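Local coordinates for protein putative peptidase (Parabacteroides merdae, PDB 4L8K) that is probably a serine peptidase of family S41, related to the tricorn and C-terminal processing proteases, and presumably cleaves peptide bonds, at residues R79-A82 with W83-D86. Numbering follows the deposited sequence.
Sequences RYWA and WYED. With MPD ((4S)-2-methyl-2,4-pentanediol), chain F.
Trp81 and Tyr84, three residues apart where the chain enters the short helix 82-85, make an offset edge-to-face pair. The tyrosine turns its edge toward the face of the five-membered indole ring, with the planes at 71° and Trp81 CD1 3.9 Å from Tyr84 CD2. Both CG atoms lie anti to their own carbonyl carbons (chi1 -77° for Trp81, -60° for Tyr84), which sends the two rings out on the same flank of the turn. Their polar ends hold one molecule of methylpentanediol, probably from the crystallisation liquor: Trp81 NE1 donates to its O4 at 3.2 Å, in the indole plane, and Tyr84 OH donates to its O2 at 2.7 Å. The diol thus bridges the pair, and is also hydrogen-bonded to Gly67 O and Asn70 OD1.

Backbone bonds tie up the first turn. Trp81 O takes two donors: Glu85 N at 2.9 Å, nearly straight and in the carbonyl plane, and Tyr84 N, more bent and well above that plane. Asp86 N follows with a bond of 3.0 Å to Ala82 O.

Van der Waals packing fills in the remainder. The Glu85 side chain runs back alongside Trp81, its carboxylate lying beside the methylene with Glu85 OE2 3.7 Å from Trp81 CB. Tyr80 makes an apolar contact as it crosses Trp83 at about a right angle, Tyr80 CD2 4.0 Å from Trp83 CB. Trp83 CD1 lies over the centre of one face of the Tyr84 ring.

Trp83 has its indole buried, with NE1 bonded to Gly246 O, Arg219 in a cation-pi contact and His68 meeting the ring nearly perpendicularly. The turn comes after strand 70-72 in the chain, whose Asn70 touches Trp81, and packs through Trp83 and Tyr84 against the loops carrying His68 and Arg219, the latter just beyond strand 213-217 of the mixed sheet.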
loop_
_atom_site.group_PDB
_atom_site.type_symbol
_atom_site.label_atom_id
_atom_site.label_comp_id
_atom_site.label_asym_id
_atom_site.label_seq_id
_atom_site.Cartn_x
_atom_site.Cartn_y
_atom_site.Cartn_z
ATOM N N ARG A 79 12.364 -12.266 -5.488
ATOM C CA ARG A 79 11.036 -11.742 -5.174
ATOM C C ARG A 79 9.980 -12.832 -5.181
ATOM O O ARG A 79 10.164 -13.873 -5.807
ATOM C CB ARG A 79 10.641 -10.630 -6.193
ATOM C CG ARG A 79 10.670 -11.082 -7.680
ATOM C CD ARG A 79 11.889 -10.578 -8.412
ATOM N NE ARG A 79 11.788 -10.819 -9.851
ATOM C CZ ARG A 79 12.815 -10.797 -10.703
ATOM N NH1 ARG A 79 14.048 -10.574 -10.266
ATOM N NH2 ARG A 79 12.615 -10.991 -11.999
ATOM N N TYR A 80 8.893 -12.596 -4.447
ATOM C CA TYR A 80 7.709 -13.441 -4.475
ATOM C C TYR A 80 6.628 -12.473 -5.005
ATOM O O TYR A 80 5.883 -11.870 -4.227
ATOM C CB TYR A 80 7.410 -14.086 -3.107
ATOM C CG TYR A 80 6.152 -14.927 -3.126
ATOM C CD1 TYR A 80 6.196 -16.274 -3.471
ATOM C CD2 TYR A 80 4.910 -14.375 -2.799
ATOM C CE1 TYR A 80 5.039 -17.051 -3.499
ATOM C CE2 TYR A 80 3.750 -15.150 -2.801
ATOM C CZ TYR A 80 3.814 -16.477 -3.187
ATOM O OH TYR A 80 2.669 -17.241 -3.182
ATOM N N TRP A 81 6.607 -12.257 -6.338
ATOM C CA TRP A 81 5.696 -11.263 -6.870
ATOM C C TRP A 81 4.357 -11.805 -7.247
ATOM O O TRP A 81 3.480 -10.996 -7.558
ATOM C CB TRP A 81 6.337 -10.403 -7.961
ATOM C CG TRP A 81 7.252 -9.378 -7.346
ATOM C CD1 TRP A 81 7.332 -9.033 -6.023
ATOM C CD2 TRP A 81 8.240 -8.594 -8.025
ATOM N NE1 TRP A 81 8.303 -8.078 -5.840
ATOM C CE2 TRP A 81 8.879 -7.789 -7.051
ATOM C CE3 TRP A 81 8.679 -8.521 -9.361
ATOM C CZ2 TRP A 81 9.912 -6.898 -7.379
ATOM C CZ3 TRP A 81 9.696 -7.637 -9.684
ATOM C CH2 TRP A 81 10.314 -6.855 -8.704
ATOM N N ALA A 82 4.126 -13.128 -7.006
ATOM C CA ALA A 82 2.812 -13.787 -7.072
ATOM C C ALA A 82 1.876 -13.083 -6.066
ATOM O O ALA A 82 0.687 -13.011 -6.292
ATOM C CB ALA A 82 2.941 -15.268 -6.736
ATOM N N TRP A 83 2.436 -12.455 -5.016
ATOM C CA TRP A 83 1.695 -11.666 -4.036
ATOM C C TRP A 83 0.892 -10.551 -4.756
ATOM O O TRP A 83 -0.246 -10.262 -4.361
ATOM C CB TRP A 83 2.682 -11.071 -3.018
ATOM C CG TRP A 83 2.150 -10.058 -2.032
ATOM C CD1 TRP A 83 1.951 -8.723 -2.256
ATOM C CD2 TRP A 83 2.020 -10.247 -0.609
ATOM N NE1 TRP A 83 1.601 -8.091 -1.080
ATOM C CE2 TRP A 83 1.603 -9.012 -0.058
ATOM C CE3 TRP A 83 2.179 -11.357 0.253
ATOM C CZ2 TRP A 83 1.374 -8.846 1.323
ATOM C CZ3 TRP A 83 1.883 -11.208 1.604
ATOM C CH2 TRP A 83 1.510 -9.960 2.131
ATOM N N TYR A 84 1.495 -9.938 -5.809
ATOM C CA TYR A 84 0.860 -8.861 -6.575
ATOM C C TYR A 84 0.177 -9.369 -7.833
ATOM O O TYR A 84 -0.944 -8.972 -8.111
ATOM C CB TYR A 84 1.886 -7.795 -6.964
ATOM C CG TYR A 84 2.550 -7.158 -5.773
ATOM C CD1 TYR A 84 1.903 -6.162 -5.038
ATOM C CD2 TYR A 84 3.840 -7.529 -5.385
ATOM C CE1 TYR A 84 2.514 -5.565 -3.938
ATOM C CE2 TYR A 84 4.465 -6.929 -4.286
ATOM C CZ TYR A 84 3.783 -5.968 -3.550
ATOM O OH TYR A 84 4.368 -5.376 -2.460
ATOM N N GLU A 85 0.861 -10.248 -8.577
ATOM C CA GLU A 85 0.482 -10.787 -9.876
ATOM C C GLU A 85 -0.676 -11.753 -9.814
ATOM O O GLU A 85 -1.284 -11.993 -10.860
ATOM C CB GLU A 85 1.688 -11.468 -10.552
ATOM C CG GLU A 85 2.862 -10.541 -10.836
ATOM C CD GLU A 85 4.206 -11.175 -11.189
ATOM O OE1 GLU A 85 4.337 -12.424 -11.155
ATOM O OE2 GLU A 85 5.148 -10.399 -11.473
ATOM N N ASP A 86 -1.007 -12.313 -8.630
ATOM C CA ASP A 86 -2.161 -13.225 -8.517
ATOM C C ASP A 86 -3.480 -12.442 -8.543
ATOM O O ASP A 86 -4.548 -13.046 -8.620
ATOM C CB ASP A 86 -2.088 -14.073 -7.240
ATOM C CG ASP A 86 -1.090 -15.237 -7.311
ATOM O OD1 ASP A 86 -0.481 -15.453 -8.397
ATOM O OD2 ASP A 86 -0.881 -15.892 -6.280
HETATM C C1 MPD F . 8.866 -4.266 -0.972
HETATM C C2 MPD F . 7.787 -4.163 -2.021
HETATM O O2 MPD F . 6.976 -5.346 -1.915
HETATM C CM MPD F . 6.913 -2.972 -1.735
HETATM C C3 MPD F . 8.388 -4.055 -3.443
HETATM C C4 MPD F . 9.686 -4.888 -3.569
HETATM O O4 MPD F . 9.457 -6.304 -3.496
HETATM C C5 MPD F . 10.475 -4.517 -4.803
#